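Local coordinates for TraM protein (Plasmid R64, PDB 3WZ3), which is probably an inner-membrane component of a type IVB secretion system, represented here by its periplasmic fragment, at residues L18-Y29 / I61-T72. Numbering follows the deposited sequence.
Sequences LATAFNLDFVHY and IKKEKMNLTATT
With CG turned beside the backbone N at chi1 -72° in Asn23 and -68° in Asn67, both amides are brought to backbone groups across the contact. They frame a single antiparallel bridge between Leu24 and Leu68, at the edge of the four-stranded sheet of a domain from the NTF2 clan, and illustrate how asparagine side chains can add bonds to the backbone on either side of a lone bridge. Leu24 N donates to Leu68 O, and Leu68 N returns a bond to Leu24 O, each 2.9 Å long. Asn23 grips Ala70 twice: OD1 takes Ala70 N at 3.0 Å from above its carbonyl plane, while ND2 gives one hydrogen to Ala70 O. The same ND2 also donates almost straight, at 174°, to Ala19 O, which fixes the rotation of the amide. Next to it in the chain, Phe22 CB packs on Ala70 CB, and Leu68 CD2 touches the Phe22 ring at its edge. Farther along, Ile61 sets CG2 over one face of the Tyr29 ring in a CH-pi contact and CD1 against Leu24. On the other side of the bridge from Asn23, Asn67 OD1 accepts from Phe26 N at 2.7 Å and lies at the Phe26 ring edge, 3.2 Å from Phe26 CD1.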
ATOM      1  N   LEU A  18      -0.286  -2.747   2.650  1.00  6.67           N
ATOM      2  CA  LEU A  18       1.073  -2.211   2.603  1.00  6.23           C
ATOM      3  C   LEU A  18       2.116  -3.321   2.624  1.00  9.00           C
ATOM      4  O   LEU A  18       3.126  -3.243   1.916  1.00  9.86           O
ATOM      5  CB  LEU A  18       1.322  -1.249   3.777  1.00  7.94           C
ATOM      6  CG  LEU A  18       0.623   0.088   3.571  1.00  8.83           C
ATOM      7  CD1 LEU A  18       0.580   0.888   4.876  1.00 10.55           C
ATOM      8  CD2 LEU A  18       1.367   0.895   2.521  1.00  9.70           C
ATOM      9  N   ALA A  19       1.890  -4.350   3.432  1.00  7.51           N
ATOM     10  CA  ALA A  19       2.838  -5.468   3.480  1.00  9.75           C
ATOM     11  C   ALA A  19       2.986  -6.113   2.109  1.00  9.50           C
ATOM     12  O   ALA A  19       4.099  -6.386   1.634  1.00 11.94           O
ATOM     13  CB  ALA A  19       2.408  -6.513   4.507  1.00 13.45           C
ATOM     14  N   THR A  20       1.865  -6.380   1.461  1.00  8.89           N
ATOM     15  CA  THR A  20       1.890  -6.979   0.137  1.00  9.61           C
ATOM     16  C   THR A  20       2.469  -6.032  -0.906  1.00  9.46           C
ATOM     17  O   THR A  20       3.222  -6.451  -1.796  1.00 10.59           O
ATOM     18  CB  THR A  20       0.468  -7.397  -0.289  1.00 12.17           C
ATOM     19  OG1 THR A  20      -0.085  -8.248   0.718  1.00 16.63           O
ATOM     20  CG2 THR A  20       0.510  -8.155  -1.617  1.00 16.88           C
ATOM     21  N   ALA A  21       2.133  -4.746  -0.807  1.00  6.61           N
ATOM     22  CA  ALA A  21       2.520  -3.791  -1.825  1.00  6.38           C
ATOM     23  C   ALA A  21       4.026  -3.591  -1.922  1.00  8.30           C
ATOM     24  O   ALA A  21       4.551  -3.337  -3.005  1.00  6.93           O
ATOM     25  CB  ALA A  21       1.838  -2.453  -1.567  1.00  8.76           C
ATOM     26  N   PHE A  22       4.720  -3.700  -0.790  1.00  7.07           N
ATOM     27  CA  PHE A  22       6.124  -3.319  -0.752  1.00  5.37           C
ATOM     28  C   PHE A  22       7.085  -4.445  -0.387  1.00  6.24           C
ATOM     29  O   PHE A  22       8.244  -4.203  -0.102  1.00  6.41           O
ATOM     30  CB  PHE A  22       6.320  -2.074   0.121  1.00  5.76           C
ATOM     31  CG  PHE A  22       5.637  -0.861  -0.436  1.00  5.30           C
ATOM     32  CD1 PHE A  22       6.070  -0.291  -1.619  1.00  7.62           C
ATOM     33  CD2 PHE A  22       4.546  -0.320   0.203  1.00  8.85           C
ATOM     34  CE1 PHE A  22       5.412   0.819  -2.156  1.00  8.40           C
ATOM     35  CE2 PHE A  22       3.892   0.788  -0.318  1.00 11.84           C
ATOM     36  CZ  PHE A  22       4.330   1.357  -1.504  1.00 11.42           C
ATOM     37  N   ASN A  23       6.601  -5.681  -0.472  1.00  6.53           N
ATOM     38  CA  ASN A  23       7.459  -6.864  -0.467  1.00  6.79           C
ATOM     39  C   ASN A  23       7.366  -7.567  -1.808  1.00  7.26           C
ATOM     40  O   ASN A  23       6.428  -8.306  -2.067  1.00  9.65           O
ATOM     41  CB  ASN A  23       7.108  -7.775   0.704  1.00  6.74           C
ATOM     42  CG  ASN A  23       7.561  -7.177   2.027  1.00  8.15           C
ATOM     43  OD1 ASN A  23       8.719  -7.321   2.415  1.00  8.19           O
ATOM     44  ND2 ASN A  23       6.664  -6.480   2.706  1.00  7.71           N
ATOM     45  N   LEU A  24       8.345  -7.289  -2.660  1.00  7.03           N
ATOM     46  CA  LEU A  24       8.298  -7.685  -4.060  1.00  6.41           C
ATOM     47  C   LEU A  24       9.526  -8.501  -4.418  1.00  9.09           C
ATOM     48  O   LEU A  24      10.647  -8.226  -3.968  1.00  9.17           O
ATOM     49  CB  LEU A  24       8.243  -6.449  -4.953  1.00  6.59           C
ATOM     50  CG  LEU A  24       7.041  -5.520  -4.757  1.00  8.02           C
ATOM     51  CD1 LEU A  24       7.229  -4.293  -5.645  1.00  6.69           C
ATOM     52  CD2 LEU A  24       5.697  -6.207  -5.037  1.00  9.49           C
ATOM     53  N   ASP A  25       9.297  -9.499  -5.259  1.00  8.29           N
ATOM     54  CA  ASP A  25      10.346 -10.424  -5.670  1.00  9.19           C
ATOM     55  C   ASP A  25      10.888 -10.037  -7.048  1.00  7.50           C
ATOM     56  O   ASP A  25      10.116  -9.679  -7.939  1.00  8.12           O
ATOM     57  CB  ASP A  25       9.732 -11.814  -5.743  1.00  9.39           C
ATOM     58  CG  ASP A  25      10.725 -12.867  -6.122  1.00 11.40           C
ATOM     59  OD1 ASP A  25      10.862 -13.127  -7.334  1.00 10.37           O
ATOM     60  OD2 ASP A  25      11.348 -13.446  -5.204  1.00 17.87           O
ATOM     61  N   PHE A  26      12.207 -10.136  -7.250  1.00  9.45           N
ATOM     62  CA  PHE A  26      12.770  -9.664  -8.523  1.00  9.44           C
ATOM     63  C   PHE A  26      12.293 -10.443  -9.753  1.00 10.02           C
ATOM     64  O   PHE A  26      12.344  -9.921 -10.869  1.00 12.19           O
ATOM     65  CB  PHE A  26      14.301  -9.560  -8.496  1.00 12.95           C
ATOM     66  CG  PHE A  26      15.014 -10.873  -8.673  1.00 14.63           C
ATOM     67  CD1 PHE A  26      15.240 -11.707  -7.589  1.00 19.45           C
ATOM     68  CD2 PHE A  26      15.488 -11.257  -9.915  1.00 18.02           C
ATOM     69  CE1 PHE A  26      15.913 -12.920  -7.746  1.00 24.22           C
ATOM     70  CE2 PHE A  26      16.162 -12.456 -10.073  1.00 15.33           C
ATOM     71  CZ  PHE A  26      16.371 -13.285  -8.989  1.00 21.84           C
ATOM     72  N   VAL A  27      11.814 -11.672  -9.541  1.00  8.55           N
ATOM     73  CA  VAL A  27      11.255 -12.457 -10.632  1.00  8.84           C
ATOM     74  C   VAL A  27       9.752 -12.208 -10.791  1.00  9.69           C
ATOM     75  O   VAL A  27       9.281 -11.959 -11.901  1.00 12.64           O
ATOM     76  CB  VAL A  27      11.525 -13.969 -10.440  1.00  6.76           C
ATOM     77  CG1 VAL A  27      10.864 -14.777 -11.568  1.00 11.72           C
ATOM     78  CG2 VAL A  27      13.038 -14.236 -10.412  1.00 11.27           C
ATOM     79  N   HIS A  28       9.006 -12.242  -9.682  1.00  6.55           N
ATOM     80  CA  HIS A  28       7.550 -12.260  -9.749  1.00  6.21           C
ATOM     81  C   HIS A  28       6.857 -10.940  -9.456  1.00  7.53           C
ATOM     82  O   HIS A  28       5.640 -10.910  -9.368  1.00  7.98           O
ATOM     83  CB  HIS A  28       7.019 -13.361  -8.822  1.00  7.85           C
ATOM     84  CG  HIS A  28       7.572 -14.706  -9.162  1.00  7.07           C
ATOM     85  ND1 HIS A  28       7.110 -15.436 -10.240  1.00  8.22           N
ATOM     86  CD2 HIS A  28       8.585 -15.429  -8.622  1.00  8.56           C
ATOM     87  CE1 HIS A  28       7.801 -16.556 -10.334  1.00  8.16           C
ATOM     88  NE2 HIS A  28       8.704 -16.579  -9.372  1.00  7.91           N
ATOM     89  N   TYR A  29       7.631  -9.861  -9.341  1.00  7.50           N
ATOM     90  CA  TYR A  29       7.044  -8.565  -8.947  1.00  6.46           C
ATOM     91  C   TYR A  29       5.850  -8.093  -9.799  1.00  8.73           C
ATOM     92  O   TYR A  29       4.886  -7.537  -9.263  1.00  8.36           O
ATOM     93  CB  TYR A  29       8.106  -7.474  -8.887  1.00  8.03           C
ATOM     94  CG  TYR A  29       8.650  -7.044 -10.231  1.00 10.99           C
ATOM     95  CD1 TYR A  29       9.656  -7.771 -10.857  1.00  9.54           C
ATOM     96  CD2 TYR A  29       8.178  -5.903 -10.861  1.00 14.00           C
ATOM     97  CE1 TYR A  29      10.173  -7.367 -12.085  1.00 10.14           C
ATOM     98  CE2 TYR A  29       8.681  -5.498 -12.089  1.00 14.94           C
ATOM     99  CZ  TYR A  29       9.669  -6.231 -12.690  1.00 14.91           C
ATOM    100  OH  TYR A  29      10.163  -5.828 -13.913  1.00 16.19           O
ATOM    101  N   ILE A  61      14.501  -2.918  -9.499  1.00  9.64           N
ATOM    102  CA  ILE A  61      14.215  -4.343  -9.394  1.00  9.27           C
ATOM    103  C   ILE A  61      14.582  -5.039 -10.698  1.00  9.87           C
ATOM    104  O   ILE A  61      15.271  -6.070 -10.682  1.00 13.24           O
ATOM    105  CB  ILE A  61      12.738  -4.600  -9.042  1.00  8.23           C
ATOM    106  CG1 ILE A  61      12.470  -4.227  -7.583  1.00 10.38           C
ATOM    107  CG2 ILE A  61      12.403  -6.077  -9.254  1.00 12.03           C
ATOM    108  CD1 ILE A  61      11.011  -4.420  -7.162  1.00 10.28           C
ATOM    109  N   LYS A  62      14.146  -4.477 -11.818  1.00 11.50           N
ATOM    110  CA  LYS A  62      14.378  -5.119 -13.117  1.00 14.16           C
ATOM    111  C   LYS A  62      15.848  -5.117 -13.516  1.00 15.74           C
ATOM    112  O   LYS A  62      16.395  -6.148 -13.916  1.00 19.29           O
ATOM    113  CB  LYS A  62      13.556  -4.442 -14.212  1.00 17.17           C
ATOM    114  CG  LYS A  62      13.755  -5.048 -15.598  1.00 22.53           C
ATOM    115  CD  LYS A  62      12.958  -4.273 -16.633  1.00 26.00           C
ATOM    116  CE  LYS A  62      13.116  -4.874 -18.022  1.00 35.86           C
ATOM    117  NZ  LYS A  62      14.546  -4.902 -18.443  1.00 43.43           N
ATOM    118  N   LYS A  63      16.492  -3.966 -13.415  1.00 12.61           N
ATOM    119  CA  LYS A  63      17.865  -3.845 -13.894  1.00 14.78           C
ATOM    120  C   LYS A  63      18.884  -4.492 -12.975  1.00 15.92           C
ATOM    121  O   LYS A  63      19.835  -5.124 -13.450  1.00 16.08           O
ATOM    122  CB  LYS A  63      18.213  -2.380 -14.139  1.00 18.90           C
ATOM    123  CG  LYS A  63      17.548  -1.831 -15.386  1.00 24.78           C
ATOM    124  CD  LYS A  63      17.776  -0.336 -15.524  1.00 28.71           C
ATOM    125  CE  LYS A  63      19.253   0.011 -15.455  1.00 34.66           C
ATOM    126  NZ  LYS A  63      19.464   1.491 -15.460  1.00 43.83           N
ATOM    127  N   GLU A  64      18.685  -4.358 -11.666  1.00 13.14           N
ATOM    128  CA  GLU A  64      19.682  -4.813 -10.696  1.00 11.82           C
ATOM    129  C   GLU A  64      19.342  -6.121 -10.001  1.00 13.01           C
ATOM    130  O   GLU A  64      20.126  -6.617  -9.175  1.00 12.91           O
ATOM    131  CB  GLU A  64      19.971  -3.731  -9.664  1.00 10.91           C
ATOM    132  CG  GLU A  64      20.542  -2.460 -10.285  1.00 15.79           C
ATOM    133  CD  GLU A  64      21.124  -1.510  -9.256  1.00 16.90           C
ATOM    134  OE1 GLU A  64      21.898  -1.966  -8.389  1.00 22.66           O
ATOM    135  OE2 GLU A  64      20.804  -0.311  -9.312  1.00 27.79           O
ATOM    136  N   LYS A  65      18.181  -6.679 -10.338  1.00 10.46           N
ATOM    137  CA  LYS A  65      17.791  -7.997  -9.828  1.00 11.51           C
ATOM    138  C   LYS A  65      17.735  -7.986  -8.310  1.00 12.40           C
ATOM    139  O   LYS A  65      18.296  -8.852  -7.628  1.00 15.20           O
ATOM    140  CB  LYS A  65      18.748  -9.090 -10.330  1.00 13.87           C
ATOM    141  CG  LYS A  65      18.421  -9.592 -11.722  1.00 22.79           C
ATOM    142  CD  LYS A  65      18.428  -8.487 -12.763  1.00 25.74           C
ATOM    143  CE  LYS A  65      19.841  -8.210 -13.261  1.00 24.23           C
ATOM    144  NZ  LYS A  65      19.874  -7.452 -14.557  1.00 24.11           N
HETATM  145  N   MSE A  66      17.074  -6.964  -7.785  1.00 11.82           N
HETATM  146  CA  MSE A  66      16.941  -6.806  -6.355  1.00 12.47           C
HETATM  147  C   MSE A  66      15.503  -7.043  -5.931  1.00  8.17           C
HETATM  148  O   MSE A  66      14.564  -6.766  -6.686  1.00 11.28           O
HETATM  149  CB  MSE A  66      17.370  -5.401  -5.930  1.00 15.40           C
HETATM  150  CG  MSE A  66      18.876  -5.137  -6.092  1.00 15.26           C
HETATM  151 SE   MSE A  66      19.340  -3.388  -5.355  1.00 27.77          SE
HETATM  152  CE  MSE A  66      21.280  -3.558  -5.332  1.00 21.69           C
ATOM    153  N   ASN A  67      15.342  -7.575  -4.731  1.00 10.51           N
ATOM    154  CA  ASN A  67      14.025  -7.683  -4.138  1.00  8.75           C
ATOM    155  C   ASN A  67      13.746  -6.407  -3.367  1.00  9.09           C
ATOM    156  O   ASN A  67      14.675  -5.718  -2.957  1.00 11.29           O
ATOM    157  CB  ASN A  67      13.975  -8.862  -3.170  1.00  8.84           C
ATOM    158  CG  ASN A  67      14.085 -10.207  -3.874  1.00 13.79           C
ATOM    159  OD1 ASN A  67      13.792 -10.325  -5.050  1.00 15.14           O
ATOM    160  ND2 ASN A  67      14.485 -11.231  -3.133  1.00 25.71           N
ATOM    161  N   LEU A  68      12.470  -6.091  -3.173  1.00  7.52           N
ATOM    162  CA  LEU A  68      12.082  -5.016  -2.264  1.00  7.22           C
ATOM    163  C   LEU A  68      11.524  -5.644  -1.006  1.00  7.59           C
ATOM    164  O   LEU A  68      10.671  -6.531  -1.083  1.00  7.85           O
ATOM    165  CB  LEU A  68      11.004  -4.140  -2.891  1.00  6.97           C
ATOM    166  CG  LEU A  68      10.580  -2.937  -2.038  1.00  7.10           C
ATOM    167  CD1 LEU A  68      11.717  -1.927  -1.893  1.00 10.21           C
ATOM    168  CD2 LEU A  68       9.368  -2.248  -2.664  1.00  8.52           C
ATOM    169  N   THR A  69      12.013  -5.199   0.148  1.00  8.08           N
ATOM    170  CA  THR A  69      11.518  -5.663   1.432  1.00  9.34           C
ATOM    171  C   THR A  69      10.977  -4.465   2.194  1.00  8.56           C
ATOM    172  O   THR A  69      11.456  -3.353   2.023  1.00  8.98           O
ATOM    173  CB  THR A  69      12.633  -6.353   2.234  1.00 11.02           C
ATOM    174  OG1 THR A  69      13.624  -5.387   2.591  1.00 14.79           O
ATOM    175  CG2 THR A  69      13.289  -7.443   1.375  1.00 14.00           C
ATOM    176  N   ALA A  70       9.963  -4.689   3.016  1.00  7.76           N
ATOM    177  CA  ALA A  70       9.399  -3.588   3.792  1.00  7.71           C
ATOM    178  C   ALA A  70       8.752  -4.070   5.062  1.00  7.76           C
ATOM    179  O   ALA A  70       8.182  -5.169   5.106  1.00 10.00           O
ATOM    180  CB  ALA A  70       8.357  -2.825   2.960  1.00  8.46           C
ATOM    181  N   THR A  71       8.802  -3.202   6.068  1.00  9.07           N
ATOM    182  CA  THR A  71       8.143  -3.460   7.338  1.00 10.17           C
ATOM    183  C   THR A  71       7.228  -2.285   7.649  1.00  8.83           C
ATOM    184  O   THR A  71       7.654  -1.136   7.593  1.00  9.58           O
ATOM    185  CB  THR A  71       9.157  -3.628   8.474  1.00 14.40           C
ATOM    186  OG1 THR A  71       9.990  -4.769   8.214  1.00 18.65           O
ATOM    187  CG2 THR A  71       8.423  -3.850   9.797  1.00 18.49           C
ATOM    188  N   THR A  72       5.977  -2.591   7.977  1.00  9.64           N
ATOM    189  CA  THR A  72       4.985  -1.573   8.317  1.00  9.42           C
ATOM    190  C   THR A  72       4.847  -1.523   9.826  1.00 12.12           C
ATOM    191  O   THR A  72       4.656  -2.561  10.477  1.00 12.86           O
ATOM    192  CB  THR A  72       3.630  -1.894   7.655  1.00 14.50           C
ATOM    193  OG1 THR A  72       3.815  -1.967   6.239  1.00 18.78           O
ATOM    194  CG2 THR A  72       2.609  -0.819   7.967  1.00 15.60           C
TER
HETATM  195  O   HOH W   1       5.224  -3.246   4.467  1.00 22.05           O
HETATM  196  O   HOH W   2      14.007 -13.861  -4.636  1.00 27.20           O
HETATM  197  O   HOH W   3      14.440  -8.459 -11.973  1.00 20.95           O